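Local coordinates for N-acetyltransferase family protein (Bacillus anthracis, PDB 3LNB), which catalyses acetyl transfer from acetyl-coenzyme A to arylamines, among them the antibacterial sulfamethoxazole, which it inactivates, at residues Leu43-Lys48 with Leu55-Leu60; Trp132-Gly137 with Val239-Ser244; Tyr258-Leu263 with Thr269-Gly274. The protein carries 1 engineered substitution. All blocks are in the same frame, centred on the assembly; numbering follows the deposited sequence.

Interaction 1: residues Leu43-Lys48 with Leu55-Leu60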
loop_
_atom_site.group_PDB
_atom_site.type_symbol
_atom_site.label_atom_id
_atom_site.label_comp_id
_atom_site.label_asym_id
_atom_site.label_seq_id
_atom_site.Cartn_x
_atom_site.Cartn_y
_atom_site.Cartn_z
ATOM N N LEU A 43 -8.758 0.593 -12.252
ATOM C CA LEU A 43 -7.536 -0.155 -12.525
ATOM C C LEU A 43 -7.420 -0.633 -13.966
ATOM O O LEU A 43 -6.526 -1.413 -14.298
ATOM C CB LEU A 43 -7.407 -1.338 -11.559
ATOM C CG LEU A 43 -7.170 -0.987 -10.079
ATOM C CD1 LEU A 43 -5.867 -0.217 -9.943
ATOM C CD2 LEU A 43 -8.329 -0.144 -9.534
ATOM N N LYS A 44 -8.319 -0.149 -14.817
ATOM C CA LYS A 44 -8.306 -0.499 -16.236
ATOM C C LYS A 44 -8.256 -2.002 -16.467
ATOM O O LYS A 44 -7.529 -2.480 -17.347
ATOM C CB LYS A 44 -7.094 0.130 -16.914
ATOM C CG LYS A 44 -6.789 1.533 -16.460
ATOM C CD LYS A 44 -7.775 2.544 -16.993
ATOM C CE LYS A 44 -7.018 3.737 -17.563
ATOM N NZ LYS A 44 -5.938 4.199 -16.643
ATOM N N ILE A 45 -9.011 -2.747 -15.670
ATOM C CA ILE A 45 -9.063 -4.190 -15.804
ATOM C C ILE A 45 -10.471 -4.587 -16.225
ATOM O O ILE A 45 -11.449 -4.240 -15.566
ATOM C CB ILE A 45 -8.718 -4.892 -14.473
ATOM C CG1 ILE A 45 -7.244 -4.667 -14.138
ATOM C CG2 ILE A 45 -9.014 -6.383 -14.577
ATOM C CD1 ILE A 45 -6.852 -5.169 -12.767
ATOM N N PRO A 46 -10.590 -5.319 -17.343
ATOM C CA PRO A 46 -11.906 -5.743 -17.818
ATOM C C PRO A 46 -12.657 -6.474 -16.717
ATOM O O PRO A 46 -12.073 -7.278 -15.991
ATOM C CB PRO A 46 -11.564 -6.673 -18.977
ATOM C CG PRO A 46 -10.270 -7.290 -18.522
ATOM C CD PRO A 46 -9.523 -6.062 -18.038
ATOM N N ALA A 47 -13.943 -6.181 -16.584
ATOM C CA ALA A 47 -14.752 -6.851 -15.579
ATOM C C ALA A 47 -14.725 -8.345 -15.912
ATOM O O ALA A 47 -14.962 -8.740 -17.053
ATOM C CB ALA A 47 -16.174 -6.317 -15.616
ATOM N N LYS A 48 -14.425 -9.170 -14.916
ATOM C CA LYS A 48 -14.351 -10.622 -15.109
ATOM C C LYS A 48 -14.278 -11.298 -13.745
ATOM O O LYS A 48 -14.131 -10.622 -12.726
ATOM C CB LYS A 48 -13.100 -10.981 -15.918
ATOM C CG LYS A 48 -11.788 -10.661 -15.202
ATOM C CD LYS A 48 -10.566 -11.002 -16.062
ATOM C CE LYS A 48 -9.265 -10.586 -15.367
ATOM N NZ LYS A 48 -8.053 -10.921 -16.165
ATOM N N LEU A 55 -4.578 -12.384 -9.048
ATOM C CA LEU A 55 -4.139 -11.447 -8.021
ATOM C C LEU A 55 -2.913 -10.627 -8.416
ATOM O O LEU A 55 -2.778 -9.470 -8.013
ATOM C CB LEU A 55 -3.878 -12.191 -6.706
ATOM C CG LEU A 55 -5.129 -12.792 -6.052
ATOM C CD1 LEU A 55 -4.751 -13.630 -4.839
ATOM C CD2 LEU A 55 -6.077 -11.676 -5.663
ATOM N N ASP A 56 -2.029 -11.228 -9.206
ATOM C CA ASP A 56 -0.819 -10.564 -9.657
ATOM C C ASP A 56 -1.174 -9.349 -10.502
ATOM O O ASP A 56 -0.605 -8.270 -10.336
ATOM C CB ASP A 56 0.008 -11.553 -10.466
ATOM C CG ASP A 56 0.224 -12.851 -9.719
ATOM O OD1 ASP A 56 1.252 -12.977 -9.025
ATOM O OD2 ASP A 56 -0.658 -13.734 -9.800
ATOM N N GLU A 57 -2.126 -9.542 -11.406
ATOM C CA GLU A 57 -2.590 -8.480 -12.281
ATOM C C GLU A 57 -3.227 -7.371 -11.459
ATOM O O GLU A 57 -3.034 -6.194 -11.746
ATOM C CB GLU A 57 -3.597 -9.039 -13.287
ATOM C CG GLU A 57 -4.455 -7.996 -13.961
ATOM C CD GLU A 57 -5.292 -8.574 -15.080
ATOM O OE1 GLU A 57 -5.887 -9.659 -14.890
ATOM O OE2 GLU A 57 -5.355 -7.937 -16.151
ATOM N N ILE A 58 -3.984 -7.748 -10.433
ATOM C CA ILE A 58 -4.632 -6.758 -9.575
ATOM C C ILE A 58 -3.576 -5.915 -8.871
ATOM O O ILE A 58 -3.623 -4.688 -8.919
ATOM C CB ILE A 58 -5.527 -7.420 -8.502
ATOM C CG1 ILE A 58 -6.662 -8.194 -9.170
ATOM C CG2 ILE A 58 -6.109 -6.351 -7.565
ATOM C CD1 ILE A 58 -7.623 -7.320 -9.931
ATOM N N LEU A 59 -2.622 -6.579 -8.226
ATOM C CA LEU A 59 -1.562 -5.880 -7.503
ATOM C C LEU A 59 -0.714 -5.006 -8.415
ATOM O O LEU A 59 -0.339 -3.896 -8.047
ATOM C CB LEU A 59 -0.657 -6.884 -6.782
ATOM C CG LEU A 59 -1.283 -7.670 -5.629
ATOM C CD1 LEU A 59 -0.318 -8.760 -5.164
ATOM C CD2 LEU A 59 -1.631 -6.712 -4.489
ATOM N N LEU A 60 -0.406 -5.512 -9.602
ATOM C CA LEU A 60 0.400 -4.761 -10.555
ATOM C C LEU A 60 -0.269 -3.446 -10.956
ATOM O O LEU A 60 0.346 -2.384 -10.888
ATOM C CB LEU A 60 0.663 -5.604 -11.807
ATOM C CG LEU A 60 1.186 -4.853 -13.037
ATOM C CD1 LEU A 60 2.546 -4.219 -12.749
ATOM C CD2 LEU A 60 1.280 -5.829 -14.194
#
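Glu-57 reaches from helix 55-65 to Lys-48, and the two chains approach from opposite directions. With CG anti to the backbone N (chi1 162°) and the rest extended, Glu-57 holds its carboxylate well clear of the helix. Glu-57 OE1 accepts a hydrogen bond from Lys-48 NZ at 2.8 Å through its syn lone pair, the one on the side of OE2. Glu-57 OE2 stays 4.0 Å from Lys-48 NZ, so the salt bridge is carried by one oxygen and not shared evenly between the two. Lys-48 spans the gap with a chain extended beyond CG, and its CE follows NZ to 3.5 Å from OE1 of Glu-57. Asp-54 is a second, long and weak ion-pair partner of Lys-48 NZ. Lower on the Glu-57 chain the contact turns apolar: Ile-45 CD1 lies 3.9 Å from Glu-57 CG, the two side chains sliding past one another in opposite senses.

One residue on, Ile-58 receives the same methyl. Its chi2 of -65° bends CD1 toward the loop, where Ile-58 CD1 meets Ile-45 CD1 at 3.6 Å, the two chains crossing at about a right angle. Ile-45 can be there because a Schellman motif, with Lys-44 as its positive-phi C-prime residue, ends the preceding helix and turns the chain toward helix 55-65.

Beyond Ile-58, Leu-59 faces away from the loop and rests on Leu-106 of helix 99-112. The contact holds the loop after helix 34-42 against helix 55-65. Among the neighbouring helices, Ile-45 also touches Phe-40 and Ile-58 touches Phe-39, both on helix 34-42, while on helix 99-112 Leu-55 lies on Leu-110 and Ile-58 packs against Leu-106 and Phe-109.

Interaction 2: residues Trp132-Gly137 with Val239-Ser244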
loop_
_atom_site.group_PDB
_atom_site.type_symbol
_atom_site.label_atom_id
_atom_site.label_comp_id
_atom_site.label_asym_id
_atom_site.label_seq_id
_atom_site.Cartn_x
_atom_site.Cartn_y
_atom_site.Cartn_z
ATOM N N TRP A 132 11.652 0.874 15.226
ATOM C CA TRP A 132 10.326 0.561 14.736
ATOM C C TRP A 132 9.526 1.850 14.593
ATOM O O TRP A 132 9.646 2.760 15.413
ATOM C CB TRP A 132 9.591 -0.377 15.699
ATOM C CG TRP A 132 10.204 -1.732 15.838
ATOM C CD1 TRP A 132 11.023 -2.165 16.844
ATOM C CD2 TRP A 132 10.034 -2.841 14.953
ATOM N NE1 TRP A 132 11.368 -3.480 16.642
ATOM C CE2 TRP A 132 10.776 -3.920 15.489
ATOM C CE3 TRP A 132 9.325 -3.031 13.756
ATOM C CZ2 TRP A 132 10.832 -5.173 14.869
ATOM C CZ3 TRP A 132 9.379 -4.278 13.138
ATOM C CH2 TRP A 132 10.128 -5.333 13.699
ATOM N N LYS A 133 8.742 1.940 13.525
ATOM C CA LYS A 133 7.881 3.096 13.329
ATOM C C LYS A 133 6.762 2.845 14.344
ATOM O O LYS A 133 6.737 1.793 14.985
ATOM C CB LYS A 133 7.320 3.122 11.904
ATOM C CG LYS A 133 8.340 3.420 10.802
ATOM C CD LYS A 133 8.882 4.855 10.877
ATOM C CE LYS A 133 9.661 5.213 9.605
ATOM N NZ LYS A 133 10.339 6.540 9.697
ATOM N N PRO A 134 5.822 3.791 14.503
ATOM C CA PRO A 134 4.735 3.593 15.470
ATOM C C PRO A 134 4.004 2.253 15.375
ATOM O O PRO A 134 3.773 1.735 14.281
ATOM C CB PRO A 134 3.807 4.776 15.188
ATOM C CG PRO A 134 4.767 5.848 14.763
ATOM C CD PRO A 134 5.680 5.090 13.821
ATOM N N ASP A 135 3.643 1.712 16.536
ATOM C CA ASP A 135 2.919 0.444 16.637
ATOM C C ASP A 135 1.691 0.418 15.726
ATOM O O ASP A 135 0.877 1.344 15.735
ATOM C CB ASP A 135 2.451 0.198 18.082
ATOM C CG ASP A 135 3.578 -0.232 19.019
ATOM O OD1 ASP A 135 4.720 -0.438 18.560
ATOM O OD2 ASP A 135 3.307 -0.371 20.233
ATOM N N ASP A 136 1.561 -0.656 14.953
ATOM C CA ASP A 136 0.431 -0.841 14.045
ATOM C C ASP A 136 0.209 0.290 13.055
ATOM O O ASP A 136 -0.929 0.698 12.834
ATOM C CB ASP A 136 -0.860 -1.049 14.836
ATOM C CG ASP A 136 -0.752 -2.171 15.836
ATOM O OD1 ASP A 136 0.047 -3.093 15.593
ATOM O OD2 ASP A 136 -1.476 -2.136 16.853
ATOM N N GLY A 137 1.290 0.793 12.466
ATOM C CA GLY A 137 1.177 1.870 11.498
ATOM C C GLY A 137 1.084 1.355 10.067
ATOM O O GLY A 137 1.377 2.076 9.111
ATOM N N VAL A 239 -2.217 10.236 11.824
ATOM C CA VAL A 239 -2.535 11.646 11.688
ATOM C C VAL A 239 -1.973 12.467 12.853
ATOM O O VAL A 239 -1.563 13.611 12.661
ATOM C CB VAL A 239 -4.066 11.881 11.652
ATOM C CG1 VAL A 239 -4.365 13.380 11.665
ATOM C CG2 VAL A 239 -4.666 11.240 10.420
ATOM N N GLU A 240 -1.925 11.886 14.052
ATOM C CA GLU A 240 -1.457 12.633 15.226
ATOM C C GLU A 240 -0.175 12.216 15.964
ATOM O O GLU A 240 0.394 13.025 16.701
ATOM C CB GLU A 240 -2.595 12.707 16.246
ATOM C CG GLU A 240 -2.761 11.427 17.067
ATOM C CD GLU A 240 -3.973 11.479 17.976
ATOM O OE1 GLU A 240 -4.189 12.533 18.610
ATOM O OE2 GLU A 240 -4.707 10.468 18.063
ATOM N N HIS A 241 0.300 10.986 15.793
ATOM C CA HIS A 241 1.506 10.559 16.518
ATOM C C HIS A 241 2.699 11.464 16.197
ATOM O O HIS A 241 2.954 11.781 15.036
ATOM C CB HIS A 241 1.849 9.104 16.181
ATOM C CG HIS A 241 2.812 8.461 17.138
ATOM N ND1 HIS A 241 4.124 8.869 17.268
ATOM C CD2 HIS A 241 2.654 7.422 17.995
ATOM C CE1 HIS A 241 4.735 8.104 18.159
ATOM N NE2 HIS A 241 3.865 7.218 18.615
ATOM N N LYS A 242 3.420 11.882 17.234
ATOM C CA LYS A 242 4.585 12.755 17.063
ATOM C C LYS A 242 5.656 12.108 16.195
ATOM O O LYS A 242 6.411 12.803 15.517
ATOM C CB LYS A 242 5.188 13.108 18.425
ATOM C CG LYS A 242 4.242 13.876 19.332
ATOM C CD LYS A 242 4.018 15.293 18.827
ATOM C CE LYS A 242 5.296 16.125 18.929
ATOM N NZ LYS A 242 5.693 16.355 20.358
ATOM N N GLU A 243 5.738 10.782 16.228
ATOM C CA GLU A 243 6.725 10.093 15.410
ATOM C C GLU A 243 6.098 9.529 14.147
ATOM O O GLU A 243 6.743 8.779 13.411
ATOM C CB GLU A 243 7.414 8.958 16.179
ATOM C CG GLU A 243 8.485 9.401 17.170
ATOM C CD GLU A 243 9.407 8.248 17.581
ATOM O OE1 GLU A 243 10.360 7.931 16.832
ATOM O OE2 GLU A 243 9.169 7.647 18.653
ATOM N N SER A 244 4.840 9.872 13.892
ATOM C CA SER A 244 4.200 9.386 12.676
ATOM C C SER A 244 4.983 9.943 11.503
ATOM O O SER A 244 5.242 11.139 11.432
ATOM C CB SER A 244 2.760 9.865 12.570
ATOM O OG SER A 244 2.317 9.745 11.225
#
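Pro-134 sets the CB-CG edge of its ring over the imidazole of His-241. Starting at Pro-134 CB, the first neighbour is His-241 CD2, 4.0 Å away, at the near side of the imidazole. Pro-134 CG goes further in and sits almost exactly above the centre, 3.9 Å from the His-241 ring centroid and only 6° off the normal, a clean CH-pi contact over one face. Pro-134 CG also lies 3.8 Å from the carbonyl O of Glu-243, and Pro-134 CD passes that O of Glu-243 at 3.9 Å, so the pyrrolidine edge spans both ring and backbone.

Two tight turns meet here. Pro-134 begins a type II turn ending at Gly-137, which touches coenzyme A, while His-241, just past helix 228-240, begins a type I turn ending at Ser-244, closed by Ser-244 N to His-241 O at 2.9 Å.

A bond from Glu-243 N to His-241 ND1, 2.7 Å long and within 1° of the ring plane, fixes the rotation of the imidazole. Chi1 (-164°) carries the ring over its own turn, and chi2 turns ND1 to that N-H. Farther along, Ser-244 turns its OG back to Ile-238 O, tying the turn to helix 228-240.

Interaction 3: residues Tyr258-Leu263 with Thr269-Gly274. With COA (coenzyme A), chain B.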
loop_
_atom_site.group_PDB
_atom_site.type_symbol
_atom_site.label_atom_id
_atom_site.label_comp_id
_atom_site.label_asym_id
_atom_site.label_seq_id
_atom_site.Cartn_x
_atom_site.Cartn_y
_atom_site.Cartn_z
ATOM N N TYR A 258 9.620 1.636 -15.435
ATOM C CA TYR A 258 11.069 1.586 -15.251
ATOM C C TYR A 258 11.551 1.848 -13.821
ATOM O O TYR A 258 12.748 2.032 -13.589
ATOM C CB TYR A 258 11.728 2.570 -16.211
ATOM C CG TYR A 258 11.404 2.275 -17.659
ATOM C CD1 TYR A 258 11.770 1.063 -18.240
ATOM C CD2 TYR A 258 10.709 3.193 -18.442
ATOM C CE1 TYR A 258 11.452 0.770 -19.563
ATOM C CE2 TYR A 258 10.379 2.905 -19.771
ATOM C CZ TYR A 258 10.754 1.696 -20.318
ATOM O OH TYR A 258 10.419 1.398 -21.621
ATOM N N GLY A 259 10.622 1.853 -12.865
ATOM C CA GLY A 259 10.984 2.087 -11.472
ATOM C C GLY A 259 9.802 2.632 -10.694
ATOM O O GLY A 259 8.734 2.016 -10.668
ATOM N N HIS A 260 10.004 3.776 -10.045
ATOM C CA HIS A 260 8.950 4.448 -9.291
ATOM C C HIS A 260 9.291 5.928 -9.143
ATOM O O HIS A 260 10.431 6.338 -9.360
ATOM C CB HIS A 260 8.737 3.816 -7.906
ATOM C CG HIS A 260 9.887 3.994 -6.961
ATOM N ND1 HIS A 260 11.010 3.198 -6.999
ATOM C CD2 HIS A 260 10.077 4.866 -5.941
ATOM C CE1 HIS A 260 11.842 3.567 -6.040
ATOM N NE2 HIS A 260 11.299 4.577 -5.383
ATOM N N ILE A 261 8.292 6.727 -8.794
ATOM C CA ILE A 261 8.486 8.160 -8.634
ATOM C C ILE A 261 7.891 8.638 -7.322
ATOM O O ILE A 261 6.860 8.126 -6.869
ATOM C CB ILE A 261 7.842 8.948 -9.805
ATOM C CG1 ILE A 261 6.409 8.459 -10.037
ATOM C CG2 ILE A 261 8.667 8.764 -11.077
ATOM C CD1 ILE A 261 5.624 9.308 -11.033
ATOM N N SER A 262 8.557 9.614 -6.717
ATOM C CA SER A 262 8.132 10.184 -5.451
ATOM C C SER A 262 8.172 11.710 -5.487
ATOM O O SER A 262 9.110 12.323 -6.012
ATOM C CB SER A 262 9.016 9.661 -4.317
ATOM O OG SER A 262 8.810 8.273 -4.126
ATOM N N LEU A 263 7.144 12.317 -4.919
ATOM C CA LEU A 263 7.035 13.763 -4.901
ATOM C C LEU A 263 6.697 14.309 -3.519
ATOM O O LEU A 263 5.738 13.872 -2.894
ATOM C CB LEU A 263 5.954 14.205 -5.887
ATOM C CG LEU A 263 5.638 15.702 -5.932
ATOM C CD1 LEU A 263 6.777 16.438 -6.638
ATOM C CD2 LEU A 263 4.315 15.927 -6.661
ATOM N N THR A 269 11.589 12.999 -6.818
ATOM C CA THR A 269 12.583 11.940 -6.930
ATOM C C THR A 269 12.154 10.865 -7.916
ATOM O O THR A 269 11.092 10.243 -7.771
ATOM C CB THR A 269 12.862 11.293 -5.552
ATOM O OG1 THR A 269 13.285 12.308 -4.633
ATOM C CG2 THR A 269 13.965 10.240 -5.658
ATOM N N GLU A 270 12.998 10.646 -8.913
ATOM C CA GLU A 270 12.722 9.671 -9.951
ATOM C C GLU A 270 13.717 8.513 -9.977
ATOM O O GLU A 270 14.927 8.714 -10.063
ATOM C CB GLU A 270 12.721 10.366 -11.319
ATOM C CG GLU A 270 11.656 11.441 -11.465
ATOM C CD GLU A 270 11.819 12.251 -12.731
ATOM O OE1 GLU A 270 12.678 13.169 -12.747
ATOM O OE2 GLU A 270 11.097 11.963 -13.711
ATOM N N THR A 271 13.186 7.302 -9.888
ATOM C CA THR A 271 13.996 6.096 -9.951
ATOM C C THR A 271 13.682 5.570 -11.344
ATOM O O THR A 271 12.575 5.096 -11.609
ATOM C CB THR A 271 13.566 5.091 -8.882
ATOM O OG1 THR A 271 13.650 5.711 -7.594
ATOM C CG2 THR A 271 14.467 3.864 -8.919
ATOM N N PHE A 272 14.666 5.651 -12.231
ATOM C CA PHE A 272 14.461 5.282 -13.627
ATOM C C PHE A 272 15.588 4.451 -14.232
ATOM O O PHE A 272 16.728 4.906 -14.323
ATOM C CB PHE A 272 14.263 6.590 -14.399
ATOM C CG PHE A 272 14.003 6.423 -15.861
ATOM C CD1 PHE A 272 15.055 6.393 -16.769
ATOM C CD2 PHE A 272 12.697 6.355 -16.338
ATOM C CE1 PHE A 272 14.811 6.302 -18.139
ATOM C CE2 PHE A 272 12.440 6.265 -17.700
ATOM C CZ PHE A 272 13.498 6.239 -18.604
ATOM N N LYS A 273 15.250 3.234 -14.655
ATOM C CA LYS A 273 16.210 2.310 -15.254
ATOM C C LYS A 273 17.526 2.267 -14.502
ATOM O O LYS A 273 18.592 2.467 -15.091
ATOM C CB LYS A 273 16.482 2.682 -16.715
ATOM C CG LYS A 273 15.314 2.443 -17.643
ATOM C CD LYS A 273 15.602 2.958 -19.048
ATOM C CE LYS A 273 14.401 2.739 -19.958
ATOM N NZ LYS A 273 14.533 3.474 -21.240
ATOM N N GLY A 274 17.450 2.029 -13.198
ATOM C CA GLY A 274 18.657 1.944 -12.402
ATOM C C GLY A 274 19.159 3.249 -11.829
ATOM O O GLY A 274 19.942 3.236 -10.878
HETATM N N1A COA B . 6.311 9.938 4.895
HETATM C C2A COA B . 6.551 11.098 4.310
HETATM N N3A COA B . 7.618 11.287 3.553
HETATM C C4A COA B . 8.494 10.294 3.355
HETATM C C5A COA B . 8.279 9.062 3.956
HETATM C C6A COA B . 7.145 8.900 4.744
HETATM N N6A COA B . 6.886 7.731 5.326
HETATM N N7A COA B . 9.274 8.260 3.593
HETATM C C8A COA B . 10.081 8.953 2.794
HETATM N N9A COA B . 9.610 10.190 2.641
HETATM C C1B COA B . 10.173 11.222 1.738
HETATM C C2B COA B . 11.627 11.574 2.047
HETATM O O2B COA B . 11.685 12.499 3.138
HETATM C C3B COA B . 12.029 12.258 0.741
HETATM O O3B COA B . 11.758 13.661 0.799
HETATM P P3B COA B . 12.727 14.673 0.007
HETATM O O7A COA B . 13.029 14.206 -1.364
HETATM O O8A COA B . 11.998 16.108 0.024
HETATM O O9A COA B . 14.046 14.801 0.919
HETATM C C4B COA B . 11.135 11.585 -0.304
HETATM O O4B COA B . 10.280 10.679 0.414
HETATM C C5B COA B . 11.961 10.778 -1.306
HETATM O O5B COA B . 12.667 9.738 -0.628
HETATM P P1A COA B . 13.775 8.885 -1.422
HETATM O O1A COA B . 14.195 7.679 -0.442
HETATM O O2A COA B . 14.931 9.721 -1.813
HETATM O O3A COA B . 13.024 8.264 -2.704
HETATM P P2A COA B . 12.082 6.960 -2.659
HETATM O O4A COA B . 13.052 5.715 -2.971
HETATM O O5A COA B . 10.993 7.076 -3.656
HETATM O O6A COA B . 11.555 6.761 -1.151
HETATM C CBP COA B . 9.262 6.153 -0.498
HETATM C CCP COA B . 10.286 7.269 -0.726
HETATM C CDP COA B . 8.889 5.519 -1.840
HETATM C CEP COA B . 8.011 6.749 0.149
HETATM C CAP COA B . 9.854 5.095 0.436
HETATM O OAP COA B . 10.249 5.713 1.663
HETATM C C9P COA B . 8.837 3.995 0.751
HETATM O O9P COA B . 8.521 3.160 -0.095
HETATM N N8P COA B . 8.358 4.026 1.993
HETATM C C7P COA B . 7.388 3.047 2.506
HETATM C C6P COA B . 6.319 3.750 3.347
HETATM C C5P COA B . 5.552 2.748 4.215
HETATM O O5P COA B . 6.082 2.249 5.206
HETATM N N4P COA B . 4.304 2.485 3.838
HETATM C C3P COA B . 3.459 1.537 4.578
HETATM C C2P COA B . 2.873 2.187 5.834
HETATM S S1P COA B . 1.611 3.469 5.491
HETATM O O HOH W 1 15.037 1.531 -12.090
#
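Lys-273 lies alongside Tyr-258, both chains pointing the same way, with Lys-273 CE over the middle of the phenol ring, 3.5 Å from the Tyr-258 centroid. Lys-273 NZ follows over the same face in a cation-pi contact, 4.4 Å from the Tyr-258 centroid. Phe-272 meets Tyr-258 obliquely, Phe-272 CE2 to Tyr-258 CD2 at 3.6 Å, and Lys-273 N donates to Tyr-258 O. Water 1 bridges Tyr-258 O to Gly-274 N.

From there strands 259-263 and 267-272 run antiparallel as a beta hairpin. Its hydrogen-bonded pairs are His-260 with Thr-271 and Ser-262 with Thr-269, while Gly-259, whose backbone angles call for glycine, brings its CA to 3.4 Å from Thr-271 O. Thr-271 OG1, hydrogen-bonded to Lys-276 NZ, sits over one face of the His-260 imidazole, 3.2 Å from His-260 CE1.

A chi1 of 67° sets the His-260 ring edge-on to the P2A phosphate of the coenzyme A pyrophosphate. His-260 NE2 donates to coenzyme A O4A at 3.2 Å, nearly straight at 165°, and weakly to O5A. Ser-262 OG also donates to O5A, at an unusually short, uncertain distance. Such bonding implies a hydrogen on His-260 NE2; the anion's charge would tend to favour a protonated imidazole.

Overall arrangement
Along the chain the three contacts come in series: interaction 1 between the loop after the first helix and the second helix, interaction 2 from the eight-stranded antiparallel sheet to the turn just after helix 228-240, and interaction 3 inside the five-stranded one. Interactions 1 and 2 lie on opposite sides of the chain's centre, their own centres about 32 Å apart; the centre of interaction 3 is about 23 Å from the first and 26 Å from the second, and none touch. Interactions 2 and 3 both contribute residues to the coenzyme A pocket. Interaction 1 packs on helix 99-112, which starts at Cys-99; Cys-99, with His-138, next to interaction 2, and Asp-153, probably forms the Cys-His-Asp triad of arylamine N-acetyltransferases.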